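Local coordinates for putative uncharacterized protein smu.1108c (Streptococcus mutans, PDB 3L7Y), which binds a magnesium ion and is probably a phosphatase of the haloacid dehalogenase-like hydrolase superfamily, at residues V75-N80 with L227-A232; G100-N105 with G253-E258. All blocks are in the same frame, centred on the assembly; numbering follows the deposited sequence.

Contact 1: residues V75-N80 with L227-A232; sequences VVASSN and LHKGWA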
# COMPACT_ATOMS: atom_id res chain seq x y z
N VAL A 75 -9.63 0.55 8.57
CA VAL A 75 -8.21 0.39 8.28
C VAL A 75 -7.87 0.92 6.89
O VAL A 75 -8.45 0.50 5.89
CB VAL A 75 -7.80 -1.10 8.38
CG1 VAL A 75 -6.33 -1.29 8.02
CG2 VAL A 75 -8.11 -1.66 9.78
N VAL A 76 -6.92 1.84 6.83
CA VAL A 76 -6.37 2.31 5.57
C VAL A 76 -5.16 1.42 5.22
O VAL A 76 -4.21 1.36 5.99
CB VAL A 76 -5.96 3.79 5.70
CG1 VAL A 76 -5.26 4.28 4.45
CG2 VAL A 76 -7.18 4.65 6.01
N ALA A 77 -5.22 0.71 4.09
CA ALA A 77 -4.17 -0.25 3.73
C ALA A 77 -3.55 0.07 2.37
O ALA A 77 -4.15 -0.17 1.33
CB ALA A 77 -4.72 -1.68 3.74
N SER A 78 -2.33 0.61 2.38
CA SER A 78 -1.76 1.18 1.17
C SER A 78 -0.25 0.90 1.05
O SER A 78 0.43 0.67 2.05
CB SER A 78 -2.04 2.69 1.14
OG SER A 78 -1.41 3.34 0.03
N SER A 79 0.27 0.94 -0.17
CA SER A 79 1.71 0.89 -0.34
C SER A 79 2.39 2.19 0.12
O SER A 79 3.57 2.18 0.47
CB SER A 79 2.07 0.61 -1.79
OG SER A 79 1.81 1.74 -2.60
N ASN A 80 1.65 3.30 0.12
CA ASN A 80 2.24 4.60 0.47
C ASN A 80 2.70 4.66 1.92
O ASN A 80 2.24 3.87 2.76
CB ASN A 80 1.25 5.75 0.21
CG ASN A 80 0.73 5.75 -1.22
OD1 ASN A 80 1.38 5.26 -2.14
ND2 ASN A 80 -0.46 6.29 -1.40
N LEU A 227 5.54 -9.56 4.02
CA LEU A 227 4.90 -8.43 4.70
C LEU A 227 3.96 -7.66 3.76
O LEU A 227 4.17 -6.47 3.47
CB LEU A 227 5.94 -7.49 5.33
CG LEU A 227 6.28 -7.78 6.80
CD1 LEU A 227 6.27 -9.28 7.10
CD2 LEU A 227 7.60 -7.12 7.20
N HIS A 228 2.92 -8.35 3.31
CA HIS A 228 1.95 -7.76 2.38
C HIS A 228 0.66 -7.39 3.12
O HIS A 228 0.54 -7.63 4.32
CB HIS A 228 1.69 -8.73 1.23
CG HIS A 228 1.47 -10.14 1.66
ND1 HIS A 228 0.39 -10.52 2.43
CD2 HIS A 228 2.19 -11.27 1.43
CE1 HIS A 228 0.45 -11.83 2.65
NE2 HIS A 228 1.53 -12.30 2.06
N LYS A 229 -0.29 -6.78 2.43
CA LYS A 229 -1.46 -6.24 3.12
C LYS A 229 -2.30 -7.35 3.76
O LYS A 229 -2.98 -7.11 4.77
CB LYS A 229 -2.31 -5.41 2.16
CG LYS A 229 -1.63 -4.20 1.55
CD LYS A 229 -2.62 -3.44 0.66
CE LYS A 229 -1.93 -2.41 -0.24
NZ LYS A 229 -2.91 -1.63 -1.04
N GLY A 230 -2.27 -8.54 3.17
CA GLY A 230 -2.93 -9.70 3.75
C GLY A 230 -2.31 -10.03 5.10
O GLY A 230 -3.02 -10.26 6.08
N TRP A 231 -0.99 -10.10 5.16
CA TRP A 231 -0.25 -10.28 6.41
C TRP A 231 -0.60 -9.18 7.43
O TRP A 231 -0.81 -9.44 8.56
CB TRP A 231 1.25 -10.36 6.18
CG TRP A 231 2.05 -10.48 7.41
CD1 TRP A 231 2.45 -11.61 8.03
CD2 TRP A 231 2.52 -9.42 8.21
NE1 TRP A 231 3.14 -11.32 9.15
CE2 TRP A 231 3.19 -9.97 9.28
CE3 TRP A 231 2.44 -8.04 8.12
CZ2 TRP A 231 3.77 -9.19 10.27
CZ3 TRP A 231 3.02 -7.30 9.06
CH2 TRP A 231 3.69 -7.87 10.11
N ALA A 232 -0.66 -7.96 6.98
CA ALA A 232 -0.96 -6.85 7.85
C ALA A 232 -2.34 -7.04 8.49
O ALA A 232 -2.45 -7.04 9.67
CB ALA A 232 -0.88 -5.60 7.15
O HOH W 1 -1.65 0.74 -2.58

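Contact 2: residues G100-N105 with G253-E258; sequences GENGAN and GGNDIE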
# COMPACT_ATOMS: atom_id res chain seq x y z
N GLY A 100 0.78 1.00 6.15
CA GLY A 100 1.55 1.60 5.07
C GLY A 100 2.67 0.70 4.58
O GLY A 100 2.97 -0.31 5.21
N GLU A 101 3.30 1.07 3.47
CA GLU A 101 4.44 0.31 2.92
C GLU A 101 4.03 -1.11 2.51
O GLU A 101 4.87 -2.00 2.38
CB GLU A 101 5.60 0.27 3.92
CG GLU A 101 5.92 1.59 4.63
CD GLU A 101 6.54 2.65 3.73
OE1 GLU A 101 6.99 2.32 2.62
OE2 GLU A 101 6.58 3.83 4.15
N ASN A 102 2.73 -1.28 2.25
CA ASN A 102 2.12 -2.58 1.95
C ASN A 102 1.99 -3.48 3.16
O ASN A 102 1.38 -4.56 3.07
CB ASN A 102 2.83 -3.34 0.82
CG ASN A 102 2.81 -2.59 -0.49
OD1 ASN A 102 1.75 -2.35 -1.07
ND2 ASN A 102 3.98 -2.19 -0.95
N GLY A 103 2.54 -3.06 4.29
CA GLY A 103 2.44 -3.89 5.48
C GLY A 103 3.47 -3.73 6.58
O GLY A 103 3.16 -3.96 7.74
N ALA A 104 4.71 -3.37 6.22
CA ALA A 104 5.81 -3.31 7.18
C ALA A 104 5.60 -2.24 8.25
O ALA A 104 6.23 -2.30 9.31
CB ALA A 104 7.14 -3.08 6.46
N ASN A 105 4.74 -1.26 7.97
CA ASN A 105 4.49 -0.21 8.97
C ASN A 105 3.02 -0.09 9.29
O ASN A 105 2.21 0.21 8.41
CB ASN A 105 5.04 1.14 8.49
CG ASN A 105 5.18 2.17 9.61
OD1 ASN A 105 5.12 3.38 9.35
ND2 ASN A 105 5.35 1.70 10.84
N GLY A 253 -5.66 -3.40 -7.03
CA GLY A 253 -4.31 -3.66 -7.51
C GLY A 253 -3.65 -4.98 -7.13
O GLY A 253 -4.10 -5.67 -6.22
N GLY A 254 -2.57 -5.33 -7.82
CA GLY A 254 -1.87 -6.57 -7.54
C GLY A 254 -1.48 -6.70 -6.07
O GLY A 254 -1.63 -7.76 -5.46
N ASN A 255 -1.00 -5.60 -5.50
CA ASN A 255 -0.62 -5.58 -4.09
C ASN A 255 -1.82 -5.67 -3.12
O ASN A 255 -1.64 -5.66 -1.90
CB ASN A 255 0.23 -4.33 -3.77
CG ASN A 255 -0.49 -3.02 -4.06
OD1 ASN A 255 -1.45 -2.99 -4.83
ND2 ASN A 255 -0.02 -1.93 -3.45
N ASP A 256 -3.03 -5.76 -3.67
CA ASP A 256 -4.24 -5.97 -2.87
C ASP A 256 -4.69 -7.44 -2.86
O ASP A 256 -5.66 -7.79 -2.19
CB ASP A 256 -5.41 -5.13 -3.40
CG ASP A 256 -5.19 -3.65 -3.26
OD1 ASP A 256 -4.70 -3.21 -2.20
OD2 ASP A 256 -5.50 -2.92 -4.22
N ILE A 257 -4.02 -8.29 -3.62
CA ILE A 257 -4.55 -9.65 -3.84
C ILE A 257 -4.54 -10.53 -2.59
O ILE A 257 -5.51 -11.26 -2.36
CB ILE A 257 -3.88 -10.36 -5.03
CG1 ILE A 257 -4.34 -9.76 -6.36
CG2 ILE A 257 -4.24 -11.85 -5.05
CD1 ILE A 257 -3.50 -10.27 -7.57
N GLU A 258 -3.48 -10.50 -1.79
CA GLU A 258 -3.48 -11.31 -0.56
C GLU A 258 -4.57 -10.80 0.40
O GLU A 258 -5.22 -11.58 1.11
CB GLU A 258 -2.11 -11.29 0.13
CG GLU A 258 -0.95 -11.81 -0.74
CD GLU A 258 -0.34 -10.73 -1.64
OE1 GLU A 258 -0.85 -9.59 -1.65
OE2 GLU A 258 0.65 -11.03 -2.34

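Contact 1: residues V75-N80 with L227-A232
Lys229 lays its aliphatic chain alongside the C-terminal end of strand 73-77, its CD 4.1 Å from Ala77 CB and its CE 3.9 Å from Ser78 CA. The chain starts at the first turn of helix 229-239. With CG anti to the carbonyl carbon (chi1 -61°) and all later torsions anti, it runs out almost fully extended and carries the ammonium group across to the strand; the closest CA atoms, those of Ala77 and Lys229, are 6.6 Å apart. There NZ donates to Ala77 O at 3.0 Å. The C=O...N angle is 124° and the donor stands 39° above the carbonyl plane, so the bond does not follow a lone-pair direction. A water accepts both from Lys229 NZ at 3.1 Å and from Ser79 N, which ties the lysine to the loop just beyond the strand. Asp43 and Asp256 also form salt bridges with NZ, so a buried ammonium group is held by a carbonyl, a water and two carboxylates. The loop itself is shaped by an ST turn, in which Asn80 N donates to Ser78 OG at 3.1 Å. That turn leads to Asn80 ND2, bonded in turn to Asp45. Met259 of helix 257-262 packs on both Ala77 and Lys229. Asp43 and Asp45 bind magnesium, and the side chain of Lys229 lies about 6 Å from the ion. Ser78, just past the end of the second strand of the chain, and Lys229, paired with Asp43, are consistent with the motif II serine/threonine and the motif III lysine of haloacid dehalogenase-like hydrolases.

Contact 2: residues G100-N105 with G253-E258
Asn102 OD1 receives the amide of Asn255: the hydrogen bond from Asn255 ND2 to Asn102 OD1 measures 3.0 Å, with an N-H...O angle of 157°. The donor lies in the carbonyl plane of Asn102, at a C=O...N angle of 155°, while the acceptor sits slightly off the amide plane of Asn255. The two side chains cross at about a right angle with their amide planes 73° apart, so they meet through one N-H and one oxygen and do not stack. Asn255 can reach over because its CG sits between the backbone N and the carbonyl carbon. The other amide atom of Asn102, ND2, donates to Asp221 on strand 219-224, and so both ends of its amide are engaged.

Asp256 OD2 accepts from Gly253 N at 2.9 Å, on the anti side of the carboxylate, and also from Asp252 N, while OD1 makes a salt bridge with Lys229. The 3-10 turn is closed by Asp256 N bonding to Gly253 O at 2.8 Å. The bonds on either end of Asn102 fix which end of its amide is oxygen, and the chain of hydrogen bonds Asn255–Asn102–Asp221 links the turn after Asp252, a magnesium ligand, to strand 219-224.

Both contacts are buried near the middle of the chain, their centres about 4 Å apart, and their segments alternate along the sequence. Neither is a surface contact. Contact 1 joins a central strand of the eight-stranded sheet to a helix, and in it a charged amine donates to a backbone carbonyl, with its carboxylate partners outside the pair; contact 2 joins two turns through neutral amides and buries about half as much area, 69 against 131 Å². They meet directly: the salt bridge from Lys229 NZ to Asp256 OD1 is 2.7 Å, and Asn102 N probably donates to Ser78 O. Lys229 and Asn255 bring the two contacts close to the magnesium ion, their side chains about 6 and 5 Å from it.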